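Local coordinates for cerato-platanin-like protein (Moniliophthora perniciosa, PDB 3SUM) that is of unknown function but belongs to the cerato-platanins, small fungal proteins with a double-psi beta-barrel fold, at residues A[3-8]-A[112-117]; A[48-53]-A[74-79]; A[62-67]-A[117-122]. All coordinates share one frame; numbering follows the deposited sequence.

Contact 1. Residues A[3-8]-A[112-117]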
loop_
_atom_site.group_PDB
_atom_site.type_symbol
_atom_site.label_atom_id
_atom_site.label_comp_id
_atom_site.label_asym_id
_atom_site.label_seq_id
_atom_site.Cartn_x
_atom_site.Cartn_y
_atom_site.Cartn_z
ATOM N N TRP A 3 -13.168 4.050 4.894
ATOM C CA TRP A 3 -12.097 4.044 3.898
ATOM C C TRP A 3 -12.581 3.365 2.655
ATOM O O TRP A 3 -13.323 2.380 2.743
ATOM C CB TRP A 3 -10.796 3.362 4.437
ATOM C CG TRP A 3 -9.897 4.229 5.412
ATOM C CD1 TRP A 3 -9.902 4.216 6.777
ATOM C CD2 TRP A 3 -8.888 5.154 5.023
ATOM N NE1 TRP A 3 -8.947 5.051 7.263
ATOM C CE2 TRP A 3 -8.298 5.638 6.199
ATOM C CE3 TRP A 3 -8.346 5.539 3.779
ATOM C CZ2 TRP A 3 -7.247 6.511 6.181
ATOM C CZ3 TRP A 3 -7.317 6.476 3.770
ATOM C CH2 TRP A 3 -6.789 6.950 4.966
ATOM N N LEU A 4 -12.200 3.919 1.503
ATOM C CA LEU A 4 -12.457 3.346 0.157
ATOM C C LEU A 4 -11.122 2.856 -0.384
ATOM O O LEU A 4 -10.055 3.398 -0.055
ATOM C CB LEU A 4 -12.961 4.428 -0.848
ATOM C CG LEU A 4 -14.285 5.122 -0.532
ATOM C CD1 LEU A 4 -14.651 6.003 -1.745
ATOM C CD2 LEU A 4 -15.365 4.073 -0.357
ATOM N N ILE A 5 -11.164 1.846 -1.261
ATOM C CA ILE A 5 -9.952 1.546 -1.982
ATOM C C ILE A 5 -10.335 1.437 -3.481
ATOM O O ILE A 5 -11.423 0.937 -3.829
ATOM C CB ILE A 5 -9.310 0.262 -1.494
ATOM C CG1 ILE A 5 -7.927 0.081 -2.193
ATOM C CG2 ILE A 5 -10.319 -0.968 -1.597
ATOM C CD1 ILE A 5 -6.938 -0.623 -1.386
ATOM N N LYS A 6 -9.465 1.902 -4.332
ATOM C CA LYS A 6 -9.627 1.802 -5.771
ATOM C C LYS A 6 -8.294 1.229 -6.214
ATOM O O LYS A 6 -7.349 1.167 -5.447
ATOM C CB LYS A 6 -9.748 3.219 -6.375
ATOM C CG LYS A 6 -11.151 3.827 -6.025
ATOM C CD LYS A 6 -11.114 5.360 -6.400
ATOM C CE LYS A 6 -12.357 6.144 -5.936
ATOM N NZ LYS A 6 -13.564 5.614 -6.712
ATOM N N TRP A 7 -8.256 0.746 -7.438
ATOM C CA TRP A 7 -7.050 0.172 -7.914
ATOM C C TRP A 7 -6.520 0.960 -9.101
ATOM O O TRP A 7 -7.256 1.617 -9.840
ATOM C CB TRP A 7 -7.228 -1.333 -8.212
ATOM C CG TRP A 7 -8.264 -1.689 -9.266
ATOM C CD1 TRP A 7 -9.541 -2.068 -9.045
ATOM C CD2 TRP A 7 -8.066 -1.721 -10.670
ATOM N NE1 TRP A 7 -10.148 -2.343 -10.234
ATOM C CE2 TRP A 7 -9.271 -2.094 -11.252
ATOM C CE3 TRP A 7 -6.970 -1.415 -11.502
ATOM C CZ2 TRP A 7 -9.438 -2.236 -12.661
ATOM C CZ3 TRP A 7 -7.119 -1.570 -12.886
ATOM C CH2 TRP A 7 -8.346 -1.957 -13.457
ATOM N N ASP A 8 -5.228 0.797 -9.300
ATOM C CA ASP A 8 -4.476 1.519 -10.328
ATOM C C ASP A 8 -3.201 0.727 -10.517
ATOM O O ASP A 8 -2.431 0.497 -9.585
ATOM C CB ASP A 8 -4.122 2.951 -9.833
ATOM C CG ASP A 8 -3.444 3.848 -10.884
ATOM O OD1 ASP A 8 -2.829 3.393 -11.825
ATOM O OD2 ASP A 8 -3.410 5.079 -10.652
ATOM N N ALA A 112 -14.037 -0.191 -3.812
ATOM C CA ALA A 112 -14.611 -1.037 -2.729
ATOM C C ALA A 112 -14.504 -0.243 -1.426
ATOM O O ALA A 112 -13.550 0.481 -1.220
ATOM C CB ALA A 112 -13.770 -2.365 -2.609
ATOM N N GLN A 113 -15.466 -0.431 -0.530
ATOM C CA GLN A 113 -15.361 0.183 0.768
ATOM C C GLN A 113 -14.692 -0.841 1.664
ATOM O O GLN A 113 -15.005 -2.033 1.547
ATOM C CB GLN A 113 -16.751 0.515 1.247
ATOM C CG GLN A 113 -17.480 1.148 0.103
ATOM C CD GLN A 113 -18.497 2.081 0.577
ATOM O OE1 GLN A 113 -18.249 2.835 1.543
ATOM N NE2 GLN A 113 -19.681 2.043 -0.080
ATOM N N LEU A 114 -13.764 -0.353 2.505
ATOM C CA LEU A 114 -13.039 -1.213 3.433
ATOM C C LEU A 114 -13.778 -1.372 4.689
ATOM O O LEU A 114 -14.455 -0.457 5.094
ATOM C CB LEU A 114 -11.671 -0.668 3.732
ATOM C CG LEU A 114 -10.792 -0.605 2.499
ATOM C CD1 LEU A 114 -9.402 -0.022 2.965
ATOM C CD2 LEU A 114 -10.596 -2.007 1.848
ATOM N N PHE A 115 -13.641 -2.540 5.336
ATOM C CA PHE A 115 -14.135 -2.669 6.709
ATOM C C PHE A 115 -13.368 -1.760 7.653
ATOM O O PHE A 115 -13.976 -1.098 8.515
ATOM C CB PHE A 115 -13.995 -4.113 7.230
ATOM C CG PHE A 115 -14.463 -4.233 8.629
ATOM C CD1 PHE A 115 -13.561 -4.190 9.664
ATOM C CD2 PHE A 115 -15.824 -4.227 8.904
ATOM C CE1 PHE A 115 -13.945 -4.228 10.959
ATOM C CE2 PHE A 115 -16.251 -4.299 10.242
ATOM C CZ PHE A 115 -15.314 -4.261 11.260
ATOM N N SER A 116 -12.032 -1.683 7.494
ATOM C CA SER A 116 -11.248 -0.880 8.426
ATOM C C SER A 116 -9.901 -0.681 7.775
ATOM O O SER A 116 -9.542 -1.452 6.864
ATOM C CB SER A 116 -11.027 -1.621 9.744
ATOM O OG SER A 116 -10.351 -2.867 9.472
ATOM N N ALA A 117 -9.164 0.310 8.255
ATOM C CA ALA A 117 -7.774 0.527 7.868
ATOM C C ALA A 117 -7.163 1.201 9.045
ATOM O O ALA A 117 -7.735 2.188 9.566
ATOM C CB ALA A 117 -7.669 1.489 6.655
HETATM O O HOH W 1 -12.921 1.789 6.653
#
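Trp3 meets Ala117 through the face of its indole. Ala117 CB sits over the five-membered ring, 3.7 Å from the ring centroid, in a CH-pi contact. Its nearest ring atom is Trp3 CD1. Trp3 CG lies anti to its own carbonyl carbon (chi1 -78°), which carries the indole off the strand and up to Ala117. The ring also stacks on Phe87. Trp3 CB touches Leu114 CD1, and the other branch of Leu114, CD2, meets Ile5 CG2 at 3.6 Å. Ile5 CG2 also packs against Ala112 CB. In the non-hydrogen-bonded pair Leu4 and Gln113, Leu4 CD2 runs alongside Gln113 CG at 3.6 Å, both side chains pointing the same way. The backbones pair as antiparallel strands. Ile5 N bonds Ala112 O at 2.7 Å, and Ala112 N returns to Ile5 O at 2.8 Å. Leu114 N reaches Trp3 O at 2.8 Å. A water accepts from Trp3 N and donates to Leu114 O. Residues 116-117 belong to another strand, and Phe115 and Ser116 form a classic beta bulge opposite Arg67. Three backbone bonds thus set the register; apolar packing on both faces and the CH-pi contact add to it.

Contact 2. Residues A[48-53]-A[74-79]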
loop_
_atom_site.group_PDB
_atom_site.type_symbol
_atom_site.label_atom_id
_atom_site.label_comp_id
_atom_site.label_asym_id
_atom_site.label_seq_id
_atom_site.Cartn_x
_atom_site.Cartn_y
_atom_site.Cartn_z
ATOM N N PRO A 48 4.363 -5.533 -4.374
ATOM C CA PRO A 48 3.570 -4.406 -4.858
ATOM C C PRO A 48 2.327 -4.196 -3.994
ATOM O O PRO A 48 1.243 -3.881 -4.496
ATOM C CB PRO A 48 3.216 -4.869 -6.250
ATOM C CG PRO A 48 2.835 -6.382 -6.031
ATOM C CD PRO A 48 3.856 -6.829 -4.947
ATOM N N HIS A 49 2.477 -4.323 -2.678
ATOM C CA HIS A 49 1.338 -4.074 -1.813
ATOM C C HIS A 49 1.408 -2.622 -1.409
ATOM O O HIS A 49 1.692 -2.338 -0.273
ATOM C CB HIS A 49 1.471 -5.010 -0.595
ATOM C CG HIS A 49 0.839 -6.324 -0.898
ATOM N ND1 HIS A 49 0.248 -7.130 0.056
ATOM C CD2 HIS A 49 0.586 -6.909 -2.099
ATOM C CE1 HIS A 49 -0.312 -8.175 -0.538
ATOM N NE2 HIS A 49 -0.107 -8.081 -1.843
ATOM N N PHE A 50 1.191 -1.773 -2.407
ATOM C CA PHE A 50 1.448 -0.354 -2.297
ATOM C C PHE A 50 0.177 0.428 -2.541
ATOM O O PHE A 50 -0.624 0.058 -3.346
ATOM C CB PHE A 50 2.451 0.058 -3.375
ATOM C CG PHE A 50 3.869 -0.312 -3.072
ATOM C CD1 PHE A 50 4.234 -0.745 -1.807
ATOM C CD2 PHE A 50 4.831 -0.237 -4.068
ATOM C CE1 PHE A 50 5.586 -1.086 -1.531
ATOM C CE2 PHE A 50 6.180 -0.555 -3.821
ATOM C CZ PHE A 50 6.551 -0.957 -2.532
ATOM N N VAL A 51 0.052 1.587 -1.865
ATOM C CA VAL A 51 -1.103 2.378 -2.039
ATOM C C VAL A 51 -0.705 3.845 -2.064
ATOM O O VAL A 51 0.328 4.238 -1.541
ATOM C CB VAL A 51 -2.146 2.242 -0.865
ATOM C CG1 VAL A 51 -2.822 0.820 -0.828
ATOM C CG2 VAL A 51 -1.471 2.527 0.485
ATOM N N ALA A 52 -1.519 4.618 -2.757
ATOM C CA ALA A 52 -1.515 6.078 -2.532
ATOM C C ALA A 52 -2.509 6.337 -1.466
ATOM O O ALA A 52 -3.522 5.686 -1.403
ATOM C CB ALA A 52 -1.951 6.798 -3.834
ATOM N N ALA A 53 -2.291 7.361 -0.647
ATOM C CA ALA A 53 -3.227 7.650 0.411
ATOM C C ALA A 53 -3.025 9.107 0.752
ATOM O O ALA A 53 -2.015 9.740 0.316
ATOM C CB ALA A 53 -2.946 6.744 1.617
ATOM N N PHE A 74 -1.467 -5.963 4.234
ATOM C CA PHE A 74 -0.633 -4.931 4.754
ATOM C C PHE A 74 -0.020 -4.147 3.614
ATOM O O PHE A 74 0.581 -4.699 2.694
ATOM C CB PHE A 74 0.491 -5.527 5.645
ATOM C CG PHE A 74 -0.033 -6.179 6.869
ATOM C CD1 PHE A 74 -0.372 -5.429 8.020
ATOM C CD2 PHE A 74 -0.132 -7.597 6.917
ATOM C CE1 PHE A 74 -0.792 -6.044 9.169
ATOM C CE2 PHE A 74 -0.575 -8.213 8.101
ATOM C CZ PHE A 74 -0.920 -7.416 9.209
ATOM N N VAL A 75 -0.217 -2.827 3.650
ATOM C CA VAL A 75 0.161 -2.033 2.508
ATOM C C VAL A 75 1.085 -0.884 2.906
ATOM O O VAL A 75 0.975 -0.401 3.988
ATOM C CB VAL A 75 -1.088 -1.483 1.767
ATOM C CG1 VAL A 75 -2.052 -2.630 1.367
ATOM C CG2 VAL A 75 -1.914 -0.504 2.625
ATOM N N THR A 76 2.004 -0.474 1.981
ATOM C CA THR A 76 2.862 0.608 2.254
ATOM C C THR A 76 2.306 1.798 1.526
ATOM O O THR A 76 1.971 1.715 0.346
ATOM C CB THR A 76 4.254 0.271 1.736
ATOM O OG1 THR A 76 4.647 -0.941 2.379
ATOM C CG2 THR A 76 5.293 1.365 2.158
ATOM N N VAL A 77 2.258 2.955 2.209
ATOM C CA VAL A 77 1.884 4.136 1.522
ATOM C C VAL A 77 3.085 4.667 0.724
ATOM O O VAL A 77 4.121 4.975 1.305
ATOM C CB VAL A 77 1.412 5.221 2.586
ATOM C CG1 VAL A 77 1.142 6.625 1.870
ATOM C CG2 VAL A 77 0.094 4.745 3.303
ATOM N N VAL A 78 2.929 4.828 -0.599
ATOM C CA VAL A 78 4.033 5.172 -1.457
ATOM C C VAL A 78 3.716 6.400 -2.308
ATOM O O VAL A 78 4.575 6.892 -3.043
ATOM C CB VAL A 78 4.409 4.020 -2.412
ATOM C CG1 VAL A 78 4.819 2.690 -1.596
ATOM C CG2 VAL A 78 3.282 3.753 -3.496
ATOM N N ASP A 79 2.495 6.919 -2.180
ATOM C CA ASP A 79 2.141 8.080 -3.029
ATOM C C ASP A 79 0.946 8.771 -2.374
ATOM O O ASP A 79 0.465 8.315 -1.317
ATOM C CB ASP A 79 1.781 7.490 -4.408
ATOM C CG ASP A 79 1.701 8.542 -5.522
ATOM O OD1 ASP A 79 2.046 9.731 -5.307
ATOM O OD2 ASP A 79 1.255 8.117 -6.594
#
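Val51 O takes the shortest polar bond here, from Val78 N at 2.8 Å and almost straight (N-H...O 170°). Val77 CA also approaches this oxygen, in a CA-H...O contact. The N-H of the same residue, Val51 N, bonds Thr76 O at 2.9 Å. Thr76 N in turn bonds His49 O, and Ala53 N bonds Asp79 O. The strands run parallel, with Phe50 facing Thr76 and Val51 facing Val77. Ala52 then pairs with Asp79, a shift of one residue that marks a beta bulge. Val78, the extra residue, turns its side chain to Phe50. Its CG1 stands over the phenyl face, 3.6 Å from the ring centroid, and the two side chains cross at about a right angle. Val78 CG1 is anti to the carbonyl carbon (chi1 -59°), the rotation that sets this methyl on the ring. Thr76 CB lies 3.7 Å from Phe50 CD1, while Thr76 OG1 bonds Asn46. With Val51 and Val77 the side chains turn to the other face. There Val51 CG2 touches Val75 CG2 at 3.7 Å and Val77 CG2 at 3.9 Å, and Leu93 and Phe87 pack nearby. The carboxylate of Asp79 is held by Lys22 N and a salt bridge to Lys10. This buried parallel pair, near the centre of the chain, belongs to the core of the double-psi beta-barrel.

Contact 3. Residues A[62-67]-A[117-122]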
loop_
_atom_site.group_PDB
_atom_site.type_symbol
_atom_site.label_atom_id
_atom_site.label_comp_id
_atom_site.label_asym_id
_atom_site.label_seq_id
_atom_site.Cartn_x
_atom_site.Cartn_y
_atom_site.Cartn_z
ATOM N N SER A 62 4.312 4.735 5.491
ATOM C CA SER A 62 3.714 4.027 6.636
ATOM C C SER A 62 3.093 2.726 6.169
ATOM O O SER A 62 2.812 2.540 4.990
ATOM C CB SER A 62 2.650 4.835 7.379
ATOM O OG SER A 62 1.702 5.368 6.465
ATOM N N CYS A 63 2.790 1.900 7.142
ATOM C CA CYS A 63 2.276 0.533 6.844
ATOM C C CYS A 63 0.907 0.472 7.388
ATOM O O CYS A 63 0.706 0.816 8.561
ATOM C CB CYS A 63 3.157 -0.417 7.571
ATOM S SG CYS A 63 2.698 -2.138 7.171
ATOM N N TRP A 64 -0.065 0.003 6.593
ATOM C CA TRP A 64 -1.462 0.013 7.021
ATOM C C TRP A 64 -2.071 -1.352 6.816
ATOM O O TRP A 64 -1.815 -1.995 5.830
ATOM C CB TRP A 64 -2.289 1.015 6.208
ATOM C CG TRP A 64 -1.996 2.387 6.679
ATOM C CD1 TRP A 64 -0.845 3.028 6.538
ATOM C CD2 TRP A 64 -2.883 3.256 7.385
ATOM N NE1 TRP A 64 -0.922 4.250 7.131
ATOM C CE2 TRP A 64 -2.164 4.408 7.682
ATOM C CE3 TRP A 64 -4.237 3.161 7.779
ATOM C CZ2 TRP A 64 -2.724 5.522 8.365
ATOM C CZ3 TRP A 64 -4.814 4.278 8.492
ATOM C CH2 TRP A 64 -4.050 5.445 8.753
ATOM N N LYS A 65 -2.829 -1.795 7.796
ATOM C CA LYS A 65 -3.542 -3.027 7.615
ATOM C C LYS A 65 -4.932 -2.702 7.104
ATOM O O LYS A 65 -5.671 -1.921 7.724
ATOM C CB LYS A 65 -3.678 -3.729 8.974
ATOM C CG LYS A 65 -4.299 -5.117 8.682
ATOM C CD LYS A 65 -4.407 -5.940 9.962
ATOM C CE LYS A 65 -5.793 -5.885 10.550
ATOM N NZ LYS A 65 -5.939 -6.994 11.580
ATOM N N LEU A 66 -5.345 -3.312 5.994
ATOM C CA LEU A 66 -6.642 -3.007 5.421
ATOM C C LEU A 66 -7.483 -4.278 5.571
ATOM O O LEU A 66 -6.937 -5.396 5.438
ATOM C CB LEU A 66 -6.527 -2.724 3.912
ATOM C CG LEU A 66 -5.495 -1.699 3.436
ATOM C CD1 LEU A 66 -5.580 -1.434 1.942
ATOM C CD2 LEU A 66 -5.701 -0.389 4.308
ATOM N N ARG A 67 -8.770 -4.124 5.854
ATOM C CA ARG A 67 -9.660 -5.312 5.853
ATOM C C ARG A 67 -10.815 -5.086 4.893
ATOM O O ARG A 67 -11.391 -3.979 4.821
ATOM C CB ARG A 67 -10.285 -5.570 7.246
ATOM C CG ARG A 67 -9.314 -6.018 8.349
ATOM C CD ARG A 67 -10.159 -6.330 9.656
ATOM N NE ARG A 67 -9.429 -7.079 10.694
ATOM C CZ ARG A 67 -9.231 -8.408 10.703
ATOM N NH1 ARG A 67 -9.659 -9.176 9.706
ATOM N NH2 ARG A 67 -8.602 -8.991 11.726
ATOM N N ALA A 117 -9.164 0.310 8.255
ATOM C CA ALA A 117 -7.774 0.527 7.868
ATOM C C ALA A 117 -7.163 1.201 9.045
ATOM O O ALA A 117 -7.735 2.188 9.566
ATOM C CB ALA A 117 -7.669 1.489 6.655
ATOM N N TYR A 118 -6.004 0.711 9.481
ATOM C CA TYR A 118 -5.269 1.414 10.526
ATOM C C TYR A 118 -3.801 1.126 10.372
ATOM O O TYR A 118 -3.415 0.075 9.797
ATOM C CB TYR A 118 -5.753 0.990 11.922
ATOM C CG TYR A 118 -5.758 -0.483 12.252
ATOM C CD1 TYR A 118 -6.911 -1.245 12.100
ATOM C CD2 TYR A 118 -4.625 -1.102 12.759
ATOM C CE1 TYR A 118 -6.933 -2.618 12.429
ATOM C CE2 TYR A 118 -4.647 -2.455 13.147
ATOM C CZ TYR A 118 -5.781 -3.186 12.964
ATOM O OH TYR A 118 -5.748 -4.487 13.350
ATOM N N GLN A 119 -2.981 2.040 10.875
ATOM C CA GLN A 119 -1.575 1.903 10.688
ATOM C C GLN A 119 -1.093 0.903 11.687
ATOM O O GLN A 119 -1.659 0.762 12.795
ATOM C CB GLN A 119 -0.895 3.208 10.960
ATOM C CG GLN A 119 0.592 3.208 10.753
ATOM C CD GLN A 119 1.155 4.608 10.987
ATOM O OE1 GLN A 119 0.413 5.515 11.297
ATOM N NE2 GLN A 119 2.405 4.782 10.776
ATOM N N VAL A 120 -0.073 0.170 11.247
ATOM C CA VAL A 120 0.572 -0.849 12.032
ATOM C C VAL A 120 2.063 -0.621 11.950
ATOM O O VAL A 120 2.565 0.171 11.126
ATOM C CB VAL A 120 0.231 -2.259 11.541
ATOM C CG1 VAL A 120 -1.296 -2.547 11.665
ATOM C CG2 VAL A 120 0.663 -2.437 10.025
ATOM N N ASP A 121 2.803 -1.372 12.746
ATOM C CA ASP A 121 4.253 -1.277 12.672
ATOM C C ASP A 121 4.779 -1.557 11.289
ATOM O O ASP A 121 4.261 -2.428 10.565
ATOM C CB ASP A 121 4.891 -2.261 13.686
ATOM C CG ASP A 121 6.376 -2.019 13.795
ATOM O OD1 ASP A 121 7.153 -2.793 13.158
ATOM O OD2 ASP A 121 6.724 -1.008 14.444
ATOM N N GLY A 122 5.838 -0.841 10.905
ATOM C CA GLY A 122 6.403 -1.035 9.559
ATOM C C GLY A 122 6.925 -2.461 9.307
ATOM O O GLY A 122 7.030 -2.878 8.164
HETATM O O HOH W 2 0.475 7.304 8.849
HETATM O O HOH W 3 3.633 2.315 9.798
#
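Strands 63-67 and 117-120 run antiparallel, their axes 146° apart, with Lys65 N bonded to Tyr118 O at 2.8 Å and Val120 N to Cys63 O at 2.9 Å. Trp64 lays its indole over the backbone of the partner strand. Gln119 N lies over one face, and Gln119 CB makes a CH-pi contact 4.0 Å from the five-membered ring centroid. The Gln119 amide plane is 14° from the ring plane, though CB makes the touch. Trp64 NE1 bonds Ser62 OG in the ring plane at 2.9 Å, which helps hold the turn of the ring. Ser62 OG also bonds Glu59 O. A phenylalanine at Trp64 would probably leave Ser62 OG without this donor and uncover part of the Gln119 side chain. Strand 116-120 lines up against strand 63-68 in the sheet of this double-psi beta-barrel, and Cys63 ties the latter to Cys125 by a disulfide. Cys63 SG also touches Val120 CG2 at 3.5 Å. On that same face Lys65 lies alongside Tyr118. A bend at chi3 (99°) brings Lys65 NZ to Tyr118 OH in a weak bond. Both polar ends also reach the C-terminal Pro136. One water joins Cys63 N, Gln119 NE2 and Val120 O.

In the fold
The chain starts on strand 4-7, whose partner, strand 111-113, comes late in the sequence, so contact 1 closes the longest loop. Contact 2 lies wholly within that loop and joins strand 50-52 to strand 71-79. Contact 3 begins between the two segments of contact 2, at strand 63-68, and ends on strand 116-120. It therefore crosses both other contacts. Contacts 1 and 3 share Ala117, and Arg67 bonds to Phe115 and Ser116 where they meet. Contacts 2 and 3 meet through adjacent strands, with Val75 N bonded to Trp64 O. Together the three contacts join 4-7 with 111-113, 50-52 with 71-79, and 63-68 with 116-120 in one mixed sheet.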